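Local coordinates for peptidase M3B, oligoendopeptidase F (Enterococcus faecium, PDB 2QR4), which probably acts as a zinc-dependent oligoendopeptidase of family M3, cleaving internal peptide bonds in short peptides, at residues S513-K518 with E544-A549; K310-E315 with T401-I406; E303-A308 with H369-S374; I406-L411 with A422-H427; D254-H259 with D561-F566. One frame throughout, in Å; residues are numbered along the deposited sequence.

Contact 1: residues S513-K518 with E544-A549; sequences SALAKK and EVMKKA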
# COMPACT_ATOMS: atom_id res chain seq x y z
N SER A 513 -28.37 -25.94 -4.83
CA SER A 513 -28.57 -27.39 -4.75
C SER A 513 -29.81 -27.79 -3.94
O SER A 513 -30.55 -28.67 -4.35
CB SER A 513 -27.33 -28.09 -4.20
OG SER A 513 -27.59 -29.48 -4.06
N ALA A 514 -30.02 -27.13 -2.80
CA ALA A 514 -31.20 -27.37 -1.96
C ALA A 514 -32.50 -26.97 -2.65
O ALA A 514 -33.55 -27.60 -2.46
CB ALA A 514 -31.07 -26.63 -0.63
N LEU A 515 -32.44 -25.90 -3.43
CA LEU A 515 -33.61 -25.42 -4.15
C LEU A 515 -34.00 -26.32 -5.33
O LEU A 515 -35.18 -26.52 -5.59
CB LEU A 515 -33.40 -23.97 -4.60
CG LEU A 515 -33.54 -22.94 -3.48
CD1 LEU A 515 -33.19 -21.56 -4.00
CD2 LEU A 515 -34.98 -22.97 -2.90
N ALA A 516 -33.02 -26.85 -6.06
CA ALA A 516 -33.32 -27.74 -7.18
C ALA A 516 -33.90 -29.06 -6.67
O ALA A 516 -34.79 -29.64 -7.31
CB ALA A 516 -32.08 -28.00 -8.03
N LYS A 517 -33.39 -29.51 -5.53
CA LYS A 517 -33.82 -30.78 -4.94
C LYS A 517 -35.25 -30.69 -4.40
O LYS A 517 -35.99 -31.66 -4.46
CB LYS A 517 -32.84 -31.24 -3.86
CG LYS A 517 -32.93 -32.72 -3.50
CD LYS A 517 -33.84 -32.97 -2.29
CE LYS A 517 -33.29 -32.30 -1.04
NZ LYS A 517 -33.89 -32.85 0.21
N LYS A 518 -35.64 -29.52 -3.91
CA LYS A 518 -37.03 -29.32 -3.48
C LYS A 518 -37.97 -29.26 -4.68
O LYS A 518 -39.12 -29.72 -4.59
CB LYS A 518 -37.19 -28.04 -2.65
CG LYS A 518 -36.70 -28.16 -1.23
CD LYS A 518 -36.90 -26.88 -0.44
CE LYS A 518 -36.30 -27.02 0.96
NZ LYS A 518 -34.87 -27.51 0.91
N GLU A 544 -32.75 -14.26 4.93
CA GLU A 544 -34.20 -14.37 5.17
C GLU A 544 -34.95 -14.64 3.88
O GLU A 544 -35.96 -15.34 3.88
CB GLU A 544 -34.79 -13.16 5.90
CG GLU A 544 -33.87 -11.96 5.94
CD GLU A 544 -32.84 -12.05 7.05
OE1 GLU A 544 -31.67 -11.70 6.80
OE2 GLU A 544 -33.20 -12.48 8.17
N VAL A 545 -34.46 -14.08 2.78
CA VAL A 545 -34.99 -14.44 1.47
C VAL A 545 -34.87 -15.96 1.31
O VAL A 545 -35.86 -16.65 1.06
CB VAL A 545 -34.25 -13.70 0.35
CG1 VAL A 545 -34.37 -14.46 -0.98
CG2 VAL A 545 -34.80 -12.29 0.21
N MSE A 546 -33.66 -16.48 1.49
CA MSE A 546 -33.42 -17.92 1.42
C MSE A 546 -34.27 -18.72 2.41
O MSE A 546 -34.87 -19.74 2.05
CB MSE A 546 -31.93 -18.22 1.62
CG MSE A 546 -31.10 -18.08 0.35
SE MSE A 546 -31.82 -19.12 -1.17
CE MSE A 546 -32.67 -17.69 -2.17
N LYS A 547 -34.34 -18.26 3.66
CA LYS A 547 -35.17 -18.90 4.68
C LYS A 547 -36.63 -19.02 4.24
O LYS A 547 -37.26 -20.07 4.41
CB LYS A 547 -35.07 -18.11 5.99
CG LYS A 547 -35.26 -18.91 7.26
CD LYS A 547 -34.58 -18.19 8.43
CE LYS A 547 -34.78 -18.92 9.76
NZ LYS A 547 -36.17 -18.78 10.29
N LYS A 548 -37.16 -17.96 3.64
CA LYS A 548 -38.52 -17.95 3.10
C LYS A 548 -38.69 -18.95 1.95
O LYS A 548 -39.78 -19.50 1.75
CB LYS A 548 -38.93 -16.54 2.66
CG LYS A 548 -39.65 -15.73 3.74
CD LYS A 548 -39.86 -14.27 3.33
CE LYS A 548 -38.57 -13.45 3.49
NZ LYS A 548 -38.64 -12.11 2.83
N ALA A 549 -37.62 -19.18 1.21
CA ALA A 549 -37.65 -20.13 0.10
C ALA A 549 -37.38 -21.56 0.58
O ALA A 549 -37.33 -22.48 -0.24
CB ALA A 549 -36.68 -19.73 -0.99

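Contact 2: residues K310-E315 with T401-I406; sequences KPMGEE and TTNENI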
# COMPACT_ATOMS: atom_id res chain seq x y z
N LYS A 310 -38.99 -28.07 -17.43
CA LYS A 310 -40.42 -28.28 -17.19
C LYS A 310 -40.83 -28.28 -15.70
O LYS A 310 -41.84 -27.67 -15.34
CB LYS A 310 -40.92 -29.55 -17.89
CG LYS A 310 -42.44 -29.62 -18.04
CD LYS A 310 -42.87 -30.77 -18.94
CE LYS A 310 -42.23 -30.65 -20.33
NZ LYS A 310 -42.56 -31.81 -21.21
N PRO A 311 -40.04 -28.95 -14.82
CA PRO A 311 -40.33 -28.94 -13.38
C PRO A 311 -40.48 -27.52 -12.81
O PRO A 311 -41.05 -27.35 -11.73
CB PRO A 311 -39.10 -29.62 -12.77
CG PRO A 311 -38.60 -30.51 -13.84
CD PRO A 311 -38.86 -29.78 -15.13
N MSE A 312 -39.97 -26.53 -13.53
CA MSE A 312 -40.16 -25.13 -13.17
C MSE A 312 -41.62 -24.70 -13.27
O MSE A 312 -42.02 -23.72 -12.65
CB MSE A 312 -39.30 -24.23 -14.06
CG MSE A 312 -37.80 -24.38 -13.89
SE MSE A 312 -37.23 -24.18 -12.04
CE MSE A 312 -38.52 -22.83 -11.45
N GLY A 313 -42.40 -25.41 -14.08
CA GLY A 313 -43.85 -25.18 -14.15
C GLY A 313 -44.30 -24.16 -15.18
O GLY A 313 -43.47 -23.47 -15.80
N GLU A 314 -45.62 -24.05 -15.36
CA GLU A 314 -46.23 -23.18 -16.37
C GLU A 314 -45.77 -21.72 -16.29
O GLU A 314 -45.22 -21.20 -17.27
CB GLU A 314 -47.76 -23.25 -16.30
CG GLU A 314 -48.40 -24.29 -17.23
N GLU A 315 -46.01 -21.06 -15.16
CA GLU A 315 -45.58 -19.67 -14.99
C GLU A 315 -44.15 -19.43 -15.50
O GLU A 315 -43.94 -18.62 -16.41
CB GLU A 315 -45.68 -19.24 -13.52
CG GLU A 315 -46.93 -18.45 -13.18
CD GLU A 315 -46.68 -17.39 -12.10
OE1 GLU A 315 -47.48 -17.28 -11.15
OE2 GLU A 315 -45.67 -16.66 -12.21
N THR A 401 -27.57 -21.31 -11.23
CA THR A 401 -27.07 -22.60 -10.78
C THR A 401 -28.22 -23.58 -10.58
O THR A 401 -28.08 -24.76 -10.87
CB THR A 401 -26.27 -22.43 -9.48
OG1 THR A 401 -25.35 -21.35 -9.64
CG2 THR A 401 -25.49 -23.70 -9.12
N THR A 402 -29.36 -23.09 -10.09
CA THR A 402 -30.50 -23.96 -9.85
C THR A 402 -30.91 -24.58 -11.17
O THR A 402 -31.18 -25.78 -11.23
CB THR A 402 -31.69 -23.18 -9.25
OG1 THR A 402 -31.27 -22.53 -8.05
CG2 THR A 402 -32.84 -24.10 -8.92
N ASN A 403 -30.95 -23.76 -12.21
CA ASN A 403 -31.30 -24.23 -13.55
C ASN A 403 -30.34 -25.31 -14.07
O ASN A 403 -30.77 -26.33 -14.59
CB ASN A 403 -31.38 -23.05 -14.52
CG ASN A 403 -32.71 -22.30 -14.42
OD1 ASN A 403 -33.57 -22.63 -13.61
ND2 ASN A 403 -32.88 -21.29 -15.26
N GLU A 404 -29.04 -25.08 -13.90
CA GLU A 404 -28.03 -26.05 -14.26
C GLU A 404 -28.25 -27.37 -13.50
O GLU A 404 -28.15 -28.47 -14.07
CB GLU A 404 -26.63 -25.51 -13.95
CG GLU A 404 -25.96 -24.76 -15.11
CD GLU A 404 -24.47 -24.52 -14.87
OE1 GLU A 404 -24.10 -24.15 -13.73
OE2 GLU A 404 -23.66 -24.69 -15.81
N ASN A 405 -28.54 -27.24 -12.21
CA ASN A 405 -28.87 -28.40 -11.38
C ASN A 405 -30.02 -29.20 -11.96
O ASN A 405 -29.98 -30.43 -11.99
CB ASN A 405 -29.19 -27.98 -9.94
CG ASN A 405 -27.92 -27.64 -9.15
OD1 ASN A 405 -26.83 -28.09 -9.50
ND2 ASN A 405 -28.06 -26.85 -8.09
N ILE A 406 -31.03 -28.48 -12.45
CA ILE A 406 -32.22 -29.12 -12.98
C ILE A 406 -31.92 -29.79 -14.31
O ILE A 406 -32.45 -30.86 -14.60
CB ILE A 406 -33.38 -28.11 -13.07
CG1 ILE A 406 -33.85 -27.74 -11.66
CG2 ILE A 406 -34.55 -28.70 -13.86
CD1 ILE A 406 -34.93 -26.66 -11.65

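Contact 3: residues E303-A308 with H369-S374; sequences EKALEA and HEMGHS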
# COMPACT_ATOMS: atom_id res chain seq x y z
N GLU A 303 -35.10 -27.32 -27.50
CA GLU A 303 -36.07 -28.34 -27.10
C GLU A 303 -35.66 -29.01 -25.79
O GLU A 303 -36.43 -29.01 -24.83
CB GLU A 303 -36.26 -29.39 -28.20
CG GLU A 303 -37.06 -28.88 -29.41
N LYS A 304 -34.45 -29.55 -25.75
CA LYS A 304 -33.95 -30.20 -24.54
C LYS A 304 -33.91 -29.25 -23.34
O LYS A 304 -34.10 -29.66 -22.19
CB LYS A 304 -32.57 -30.81 -24.79
CG LYS A 304 -32.03 -31.60 -23.61
CD LYS A 304 -31.42 -32.91 -24.07
CE LYS A 304 -32.42 -33.72 -24.88
NZ LYS A 304 -31.84 -35.01 -25.31
N ALA A 305 -33.67 -27.97 -23.62
CA ALA A 305 -33.66 -26.94 -22.59
C ALA A 305 -35.04 -26.79 -21.96
O ALA A 305 -35.20 -26.91 -20.74
CB ALA A 305 -33.20 -25.61 -23.17
N LEU A 306 -36.05 -26.55 -22.80
CA LEU A 306 -37.41 -26.33 -22.32
C LEU A 306 -37.95 -27.60 -21.67
O LEU A 306 -38.84 -27.54 -20.82
CB LEU A 306 -38.34 -25.88 -23.45
CG LEU A 306 -38.01 -24.64 -24.28
CD1 LEU A 306 -39.18 -24.30 -25.18
CD2 LEU A 306 -37.65 -23.45 -23.40
N GLU A 307 -37.42 -28.74 -22.09
CA GLU A 307 -37.92 -30.00 -21.58
C GLU A 307 -37.38 -30.23 -20.18
O GLU A 307 -38.12 -30.63 -19.28
CB GLU A 307 -37.55 -31.15 -22.51
CG GLU A 307 -38.50 -32.32 -22.39
CD GLU A 307 -38.23 -33.37 -23.44
OE1 GLU A 307 -37.08 -33.45 -23.92
OE2 GLU A 307 -39.18 -34.12 -23.78
N ALA A 308 -36.09 -29.96 -20.00
CA ALA A 308 -35.45 -30.11 -18.70
C ALA A 308 -36.06 -29.17 -17.66
O ALA A 308 -36.30 -29.57 -16.52
CB ALA A 308 -33.95 -29.88 -18.82
N HIS A 369 -28.11 -21.95 -18.01
CA HIS A 369 -27.56 -21.00 -17.04
C HIS A 369 -28.02 -19.56 -17.31
O HIS A 369 -28.36 -18.82 -16.39
CB HIS A 369 -26.02 -21.10 -17.07
CG HIS A 369 -25.33 -20.32 -15.99
ND1 HIS A 369 -24.88 -19.03 -16.18
CD2 HIS A 369 -24.97 -20.66 -14.73
CE1 HIS A 369 -24.30 -18.60 -15.07
NE2 HIS A 369 -24.34 -19.57 -14.18
N GLU A 370 -28.04 -19.17 -18.58
CA GLU A 370 -28.42 -17.81 -18.96
C GLU A 370 -29.92 -17.55 -18.86
O GLU A 370 -30.34 -16.47 -18.44
CB GLU A 370 -27.91 -17.47 -20.36
CG GLU A 370 -26.54 -16.83 -20.36
CD GLU A 370 -25.83 -17.00 -21.68
OE1 GLU A 370 -25.66 -18.15 -22.13
OE2 GLU A 370 -25.43 -15.97 -22.28
N MSE A 371 -30.72 -18.53 -19.26
CA MSE A 371 -32.17 -18.42 -19.11
C MSE A 371 -32.51 -18.10 -17.67
O MSE A 371 -33.40 -17.30 -17.39
CB MSE A 371 -32.85 -19.72 -19.54
CG MSE A 371 -32.46 -20.19 -20.92
SE MSE A 371 -33.35 -21.84 -21.46
CE MSE A 371 -35.11 -21.09 -21.90
N GLY A 372 -31.79 -18.73 -16.75
CA GLY A 372 -32.00 -18.52 -15.32
C GLY A 372 -31.77 -17.09 -14.90
O GLY A 372 -32.58 -16.51 -14.18
N HIS A 373 -30.64 -16.52 -15.33
CA HIS A 373 -30.32 -15.13 -15.03
C HIS A 373 -31.33 -14.22 -15.74
O HIS A 373 -31.71 -13.17 -15.22
CB HIS A 373 -28.89 -14.81 -15.47
CG HIS A 373 -28.75 -13.49 -16.18
ND1 HIS A 373 -28.81 -13.38 -17.55
CD2 HIS A 373 -28.57 -12.24 -15.71
CE1 HIS A 373 -28.67 -12.11 -17.90
NE2 HIS A 373 -28.52 -11.40 -16.79
N SER A 374 -31.76 -14.66 -16.92
CA SER A 374 -32.69 -13.89 -17.73
C SER A 374 -34.07 -13.79 -17.08
O SER A 374 -34.71 -12.74 -17.14
CB SER A 374 -32.79 -14.51 -19.13
OG SER A 374 -33.67 -13.77 -19.95

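Contact 4: residues I406-L411 with A422-H427; sequences ILTEYL and AYVLNH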
# COMPACT_ATOMS: atom_id res chain seq x y z
N ILE A 406 -31.03 -28.48 -12.45
CA ILE A 406 -32.22 -29.12 -12.98
C ILE A 406 -31.92 -29.79 -14.31
O ILE A 406 -32.45 -30.86 -14.60
CB ILE A 406 -33.38 -28.11 -13.07
CG1 ILE A 406 -33.85 -27.74 -11.66
CG2 ILE A 406 -34.55 -28.70 -13.86
CD1 ILE A 406 -34.93 -26.66 -11.65
N LEU A 407 -31.05 -29.18 -15.12
CA LEU A 407 -30.63 -29.81 -16.38
C LEU A 407 -29.74 -31.04 -16.15
O LEU A 407 -29.88 -32.05 -16.84
CB LEU A 407 -29.90 -28.82 -17.28
CG LEU A 407 -29.09 -29.50 -18.38
CD1 LEU A 407 -30.00 -29.98 -19.52
CD2 LEU A 407 -28.00 -28.59 -18.90
N THR A 408 -28.83 -30.95 -15.19
CA THR A 408 -28.01 -32.11 -14.83
C THR A 408 -28.87 -33.30 -14.42
O THR A 408 -28.69 -34.40 -14.93
CB THR A 408 -27.07 -31.80 -13.68
OG1 THR A 408 -26.16 -30.77 -14.07
CG2 THR A 408 -26.31 -33.07 -13.28
N GLU A 409 -29.80 -33.08 -13.51
CA GLU A 409 -30.68 -34.16 -13.08
C GLU A 409 -31.44 -34.70 -14.27
O GLU A 409 -31.57 -35.92 -14.43
CB GLU A 409 -31.65 -33.69 -12.00
CG GLU A 409 -32.64 -34.77 -11.53
CD GLU A 409 -31.93 -35.96 -10.89
OE1 GLU A 409 -30.84 -35.77 -10.32
OE2 GLU A 409 -32.46 -37.08 -10.96
N TYR A 410 -31.97 -33.81 -15.10
CA TYR A 410 -32.76 -34.26 -16.25
C TYR A 410 -31.95 -35.18 -17.17
O TYR A 410 -32.45 -36.21 -17.63
CB TYR A 410 -33.33 -33.08 -17.05
CG TYR A 410 -34.01 -33.51 -18.32
CD1 TYR A 410 -35.24 -34.15 -18.27
CD2 TYR A 410 -33.43 -33.29 -19.56
CE1 TYR A 410 -35.86 -34.55 -19.42
CE2 TYR A 410 -34.05 -33.70 -20.71
CZ TYR A 410 -35.26 -34.33 -20.64
OH TYR A 410 -35.90 -34.74 -21.79
N LEU A 411 -30.69 -34.81 -17.43
CA LEU A 411 -29.80 -35.60 -18.28
C LEU A 411 -29.57 -36.98 -17.67
O LEU A 411 -29.65 -37.99 -18.36
CB LEU A 411 -28.45 -34.86 -18.49
CG LEU A 411 -28.46 -33.62 -19.40
CD1 LEU A 411 -27.12 -32.89 -19.43
CD2 LEU A 411 -28.90 -33.95 -20.82
N ALA A 422 -21.10 -40.49 -17.87
CA ALA A 422 -19.82 -40.18 -17.23
C ALA A 422 -19.50 -38.70 -17.36
O ALA A 422 -19.10 -38.05 -16.39
CB ALA A 422 -18.69 -41.03 -17.80
N TYR A 423 -19.69 -38.16 -18.57
CA TYR A 423 -19.37 -36.77 -18.81
C TYR A 423 -20.15 -35.86 -17.87
O TYR A 423 -19.58 -34.96 -17.26
CB TYR A 423 -19.61 -36.34 -20.26
CG TYR A 423 -19.17 -34.90 -20.47
CD1 TYR A 423 -20.09 -33.85 -20.40
CD2 TYR A 423 -17.83 -34.60 -20.68
CE1 TYR A 423 -19.68 -32.54 -20.56
CE2 TYR A 423 -17.41 -33.30 -20.84
CZ TYR A 423 -18.32 -32.27 -20.78
OH TYR A 423 -17.87 -30.97 -20.94
N VAL A 424 -21.46 -36.09 -17.75
CA VAL A 424 -22.24 -35.18 -16.91
C VAL A 424 -22.03 -35.38 -15.41
O VAL A 424 -22.02 -34.42 -14.63
CB VAL A 424 -23.72 -35.02 -17.37
CG1 VAL A 424 -24.04 -35.92 -18.54
CG2 VAL A 424 -24.69 -35.14 -16.22
N LEU A 425 -21.78 -36.61 -15.00
CA LEU A 425 -21.42 -36.89 -13.62
C LEU A 425 -20.16 -36.11 -13.24
O LEU A 425 -20.12 -35.41 -12.22
CB LEU A 425 -21.19 -38.39 -13.44
CG LEU A 425 -22.24 -39.26 -12.74
CD1 LEU A 425 -23.51 -38.53 -12.36
CD2 LEU A 425 -22.53 -40.51 -13.56
N ASN A 426 -19.13 -36.22 -14.07
CA ASN A 426 -17.86 -35.56 -13.77
C ASN A 426 -17.91 -34.03 -13.93
O ASN A 426 -17.27 -33.30 -13.18
CB ASN A 426 -16.74 -36.17 -14.60
CG ASN A 426 -15.41 -35.54 -14.30
OD1 ASN A 426 -14.93 -34.70 -15.06
ND2 ASN A 426 -14.79 -35.93 -13.19
N HIS A 427 -18.66 -33.55 -14.91
CA HIS A 427 -18.90 -32.12 -15.08
C HIS A 427 -19.48 -31.53 -13.79
O HIS A 427 -19.03 -30.48 -13.32
CB HIS A 427 -19.84 -31.90 -16.27
CG HIS A 427 -20.36 -30.50 -16.41
ND1 HIS A 427 -19.65 -29.50 -17.02
CD2 HIS A 427 -21.55 -29.96 -16.05
CE1 HIS A 427 -20.36 -28.39 -17.02
NE2 HIS A 427 -21.53 -28.64 -16.44

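Contact 5: residues D254-H259 with D561-F566; sequences DVVNKH and DAMSMF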
# COMPACT_ATOMS: atom_id res chain seq x y z
N ASP A 254 -17.16 -25.58 8.69
CA ASP A 254 -17.24 -26.83 9.46
C ASP A 254 -17.77 -28.02 8.67
O ASP A 254 -17.23 -29.12 8.77
CB ASP A 254 -18.09 -26.66 10.72
CG ASP A 254 -17.42 -25.75 11.74
OD1 ASP A 254 -16.23 -25.43 11.55
OD2 ASP A 254 -18.09 -25.34 12.72
N VAL A 255 -18.84 -27.81 7.90
CA VAL A 255 -19.40 -28.91 7.11
C VAL A 255 -18.42 -29.33 6.01
O VAL A 255 -18.22 -30.52 5.77
CB VAL A 255 -20.77 -28.54 6.53
CG1 VAL A 255 -21.25 -29.63 5.58
CG2 VAL A 255 -21.80 -28.31 7.66
N VAL A 256 -17.79 -28.36 5.36
CA VAL A 256 -16.81 -28.67 4.33
C VAL A 256 -15.62 -29.43 4.92
O VAL A 256 -15.19 -30.43 4.37
CB VAL A 256 -16.35 -27.42 3.56
CG1 VAL A 256 -15.16 -27.75 2.69
CG2 VAL A 256 -17.51 -26.88 2.69
N ASN A 257 -15.10 -28.97 6.06
CA ASN A 257 -14.02 -29.69 6.74
C ASN A 257 -14.37 -31.12 7.12
O ASN A 257 -13.55 -32.03 7.00
CB ASN A 257 -13.52 -28.92 7.96
CG ASN A 257 -12.42 -27.96 7.60
OD1 ASN A 257 -11.24 -28.31 7.63
ND2 ASN A 257 -12.80 -26.76 7.19
N LYS A 258 -15.61 -31.33 7.55
CA LYS A 258 -16.06 -32.65 7.95
C LYS A 258 -16.22 -33.57 6.73
O LYS A 258 -16.19 -34.79 6.87
CB LYS A 258 -17.36 -32.52 8.77
CG LYS A 258 -18.09 -33.83 9.05
CD LYS A 258 -19.42 -33.55 9.79
CE LYS A 258 -20.50 -34.60 9.51
NZ LYS A 258 -20.32 -35.84 10.32
N HIS A 259 -16.34 -32.99 5.53
CA HIS A 259 -16.52 -33.78 4.31
C HIS A 259 -15.34 -33.76 3.32
O HIS A 259 -15.51 -34.09 2.15
CB HIS A 259 -17.81 -33.38 3.58
CG HIS A 259 -19.05 -33.68 4.36
ND1 HIS A 259 -19.71 -34.89 4.26
CD2 HIS A 259 -19.73 -32.95 5.27
CE1 HIS A 259 -20.74 -34.89 5.08
NE2 HIS A 259 -20.78 -33.72 5.70
N ASP A 561 -26.92 -31.91 2.39
CA ASP A 561 -27.66 -32.45 1.24
C ASP A 561 -26.84 -32.41 -0.05
O ASP A 561 -26.85 -33.36 -0.84
CB ASP A 561 -28.97 -31.70 1.03
CG ASP A 561 -30.00 -31.99 2.11
OD1 ASP A 561 -29.83 -32.99 2.85
OD2 ASP A 561 -30.97 -31.20 2.21
N ALA A 562 -26.13 -31.31 -0.27
CA ALA A 562 -25.29 -31.16 -1.44
C ALA A 562 -24.19 -32.21 -1.39
O ALA A 562 -23.97 -32.94 -2.36
CB ALA A 562 -24.70 -29.75 -1.49
N MSE A 563 -23.52 -32.30 -0.24
CA MSE A 563 -22.49 -33.30 -0.01
C MSE A 563 -22.98 -34.72 -0.31
O MSE A 563 -22.28 -35.51 -0.94
CB MSE A 563 -21.99 -33.22 1.42
CG MSE A 563 -21.19 -31.97 1.73
SE MSE A 563 -19.59 -31.76 0.61
CE MSE A 563 -18.99 -30.05 1.35
N SER A 564 -24.19 -35.03 0.12
CA SER A 564 -24.72 -36.36 -0.10
C SER A 564 -24.83 -36.61 -1.60
O SER A 564 -24.55 -37.71 -2.09
CB SER A 564 -26.08 -36.54 0.58
OG SER A 564 -26.69 -37.75 0.13
N MSE A 565 -25.23 -35.57 -2.32
CA MSE A 565 -25.36 -35.68 -3.75
C MSE A 565 -23.99 -35.84 -4.43
O MSE A 565 -23.86 -36.52 -5.43
CB MSE A 565 -26.04 -34.45 -4.30
CG MSE A 565 -26.32 -34.52 -5.80
SE MSE A 565 -27.39 -33.01 -6.43
CE MSE A 565 -28.56 -32.77 -4.86
N PHE A 566 -22.98 -35.18 -3.88
CA PHE A 566 -21.65 -35.25 -4.46
C PHE A 566 -21.19 -36.69 -4.33
O PHE A 566 -20.67 -37.27 -5.28
CB PHE A 566 -20.70 -34.31 -3.73
CG PHE A 566 -19.30 -34.31 -4.26
CD1 PHE A 566 -18.91 -33.37 -5.20
CD2 PHE A 566 -18.37 -35.22 -3.79
CE1 PHE A 566 -17.60 -33.34 -5.67
CE2 PHE A 566 -17.06 -35.21 -4.27
CZ PHE A 566 -16.68 -34.27 -5.21

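Contact 1: residues S513-K518 with E544-A549
Leu-515 faces Met-546 and Ala-549 in a mainly helical region, where helix 503-520 meets the C-terminal turn of helix 542-548. The side chain of Leu-515 sets out toward the other helix. CG stands beside the backbone N and anti to the carbonyl carbon (chi1 -76°), which turns the fork toward that helix, and with chi2 at 175° CD1 and CD2 reach different partners. CD1 goes to Met-546, modelled as selenomethionine, whose chain is bent at chi2 and chi3 so that its heavy atom returns toward the leucine; the two side chains meet at a slant, with CD1 of Leu-515 4.0 Å from SE of Met-546. The other methyl, CD2, lies 4.1 Å from CB of Ala-549. A branched apolar residue suits this place because one side chain serves two partners, and alanine suits the position just after the helix because its small size lets the leucine close in on the backbone. Ile-398 of helix 394-414 touches both Leu-515 and Met-546, so the pair is buried between more than two helices. Lys-518 makes a looser contact, its CD 4.4 Å from O of Ala-549. That carbonyl oxygen comes nearer the leucine, 3.6 Å from CD2 of Leu-515.

Contact 2: residues K310-E315 with T401-I406
The backbones of Pro-311 and Ile-406 come within 8.1 Å of each other, CA to CA, where a short 3-10 turn at 310-312 faces helix 394-414. The turn is tied by a bond from Gly-313 N to Lys-310 O, and proline fits it because its ring already restricts phi. Met-312, built as selenomethionine, carries the contact: its bent chain brings SE to the end of Ile-406, 3.4 Å from CD1. Ile-406 holds CG1 anti to its carbonyl carbon (chi1 -69°), and a stretched chi2 (175°) carries CD1 out toward the selenium, while its other branch, CG2, meets Pro-311 CG at 4.4 Å. In Asn-403, one turn earlier, OD1 lies 4.3 Å from SE of Met-312, a loose contact; its ND2 is hydrogen-bonded to Tyr-316 OH. Tyr-530 and Leu-527 of helix 526-536 also touch Met-312. With no hydrogen bond across the segments, the turn is held to the helix by shape and burial, and the methionine, with more rotatable bonds, can fit itself to the branched isoleucine.

Contact 3: residues E303-A308 with H369-S374
An extended stem with a hooked tip brings Met-371 to Ala-305 and Leu-306: chi1 sets CG beside the backbone N, chi2 is fully stretched (-179°), and a turn at chi3 (77°) swings CE aside. The residue is present as selenomethionine. SE stops over Ala-305, 4.1 Å from its CB, and the hooked CE reaches 3.8 Å from CD2 of Leu-306. The leucine and methionine chains cross at about a right angle, so they meet only near their ends, CE against one methyl of the fork. Alanine fits opposite the selenium because a bare CB leaves room for the long chain. The reach of methionine bridges a wide gap between backbones, CA of Ala-305 lying 9.3 Å from CA of Met-371.

Segment 369-374 begins with His-Glu-Met-Gly-His, the HExxH sequence of zinc peptidases of family M3, on helix 361-379. In that family the two histidines bind the metal and the glutamate serves in catalysis, roles that probably fall here to His-369, His-373 and Glu-370. Met-371 occupies the first x of HExxH, and its CB leaves the helix on a different side from those of the histidines. The contact is apolar and partly buried, with Leu-306 at its exposed margin; it implies that helix 302-308 rests on the back of the presumed active-site helix through adaptable van der Waals contact, without polar bonds across the segments.

Contact 4: residues I406-L411 with A422-H427
Thr-408 and Val-424 bring their CA atoms to 6.9 Å, a close approach for two helices, which run in broadly opposite directions, clearly inclined to each other, as the arms of a helical hairpin: helix 394-414 leads through a short connection into helix 418-454. Small side chains permit the closeness. The side chains of Thr-408 and Val-424 slip past one another in opposite directions, each offering a methyl, and CG2 of Thr-408 lies 3.9 Å from CG2 of Val-424. Threonine serves well because its two branches do different work. With chi1 at -63°, CG2 is anti to the backbone N and available to the valine, while OG1 stands beside that N and is hydrogen-bonded to Glu-404 O one turn back. The hydroxyl is thus satisfied within its own helix and can be buried without a polar partner on the other arm. Beta-branched Val-424 adds a compact apolar surface, and the same CG2 also touches the next turn at Leu-411, where CB is 4.4 Å away.

Phe-365 of helix 361-379 touches Thr-408 and Leu-411, and its ring also meets that of His-427, so this helix covers both arms of the hairpin. Helix 557-579 also bridges the pair: Arg-569 touches Thr-408 and Leu-425 and makes a salt bridge to Glu-409 OE1. Helix 302-308 packs on the first arm, with Ala-308 against Leu-407 and Tyr-410.

Contact 5: residues D254-H259 with D561-F566
Met-563 sets its CG over one face of the His-259 ring, and its chain then bends to reach Val-256. That CG sits 4.0 Å from the ring centroid and 18° off the normal, a CH-pi contact. SE is farther out and oblique, nearer the stem of the histidine, 3.8 Å from CB of His-259. A bend at chi2 (-60°) followed by a straight chi3 then carries CE past the ring, to 3.7 Å from CG2 of Val-256; the methionine and valine side chains cross at about a right angle. Both His-259 and Met-563 hold CG anti to the carbonyl carbon, and this directs them into the space between helix 246-258 and helix 557-579, part of the mainly helical fold. His-259 is the first residue to leave the first of these helices, its N still bonded to Val-256 O; its CB points toward helix 557-579, which brings the ring against Met-563. Methionine, here selenomethionine, is long and supple enough to follow both ring and valine. Phe-437 and Tyr-475 also touch Val-256, and Phe-432 of helix 418-454 touches Met-563.

In the fold
Four of the contacts join helices or their ends; contact 2 sets a 3-10 turn against a helix. Contacts 2 and 4 share helix 394-414 and residue Ile-406, with centres about 14 Å apart. Contact 3 is closer to contact 2, about 8 Å between centres, and their segments interleave along the chain; it also touches contact 4 through Glu-307 and Tyr-410. Contact 1 follows all three in sequence, and Ala-516 packs on Asn-405 and Ile-406. Contact 5 joins residues 254-259 to 561-566 and spans the other four; it touches contact 1 through Ser-513. Helix 394-414 thus links the presumed zinc-binding helix 361-379 with the C-terminal helices.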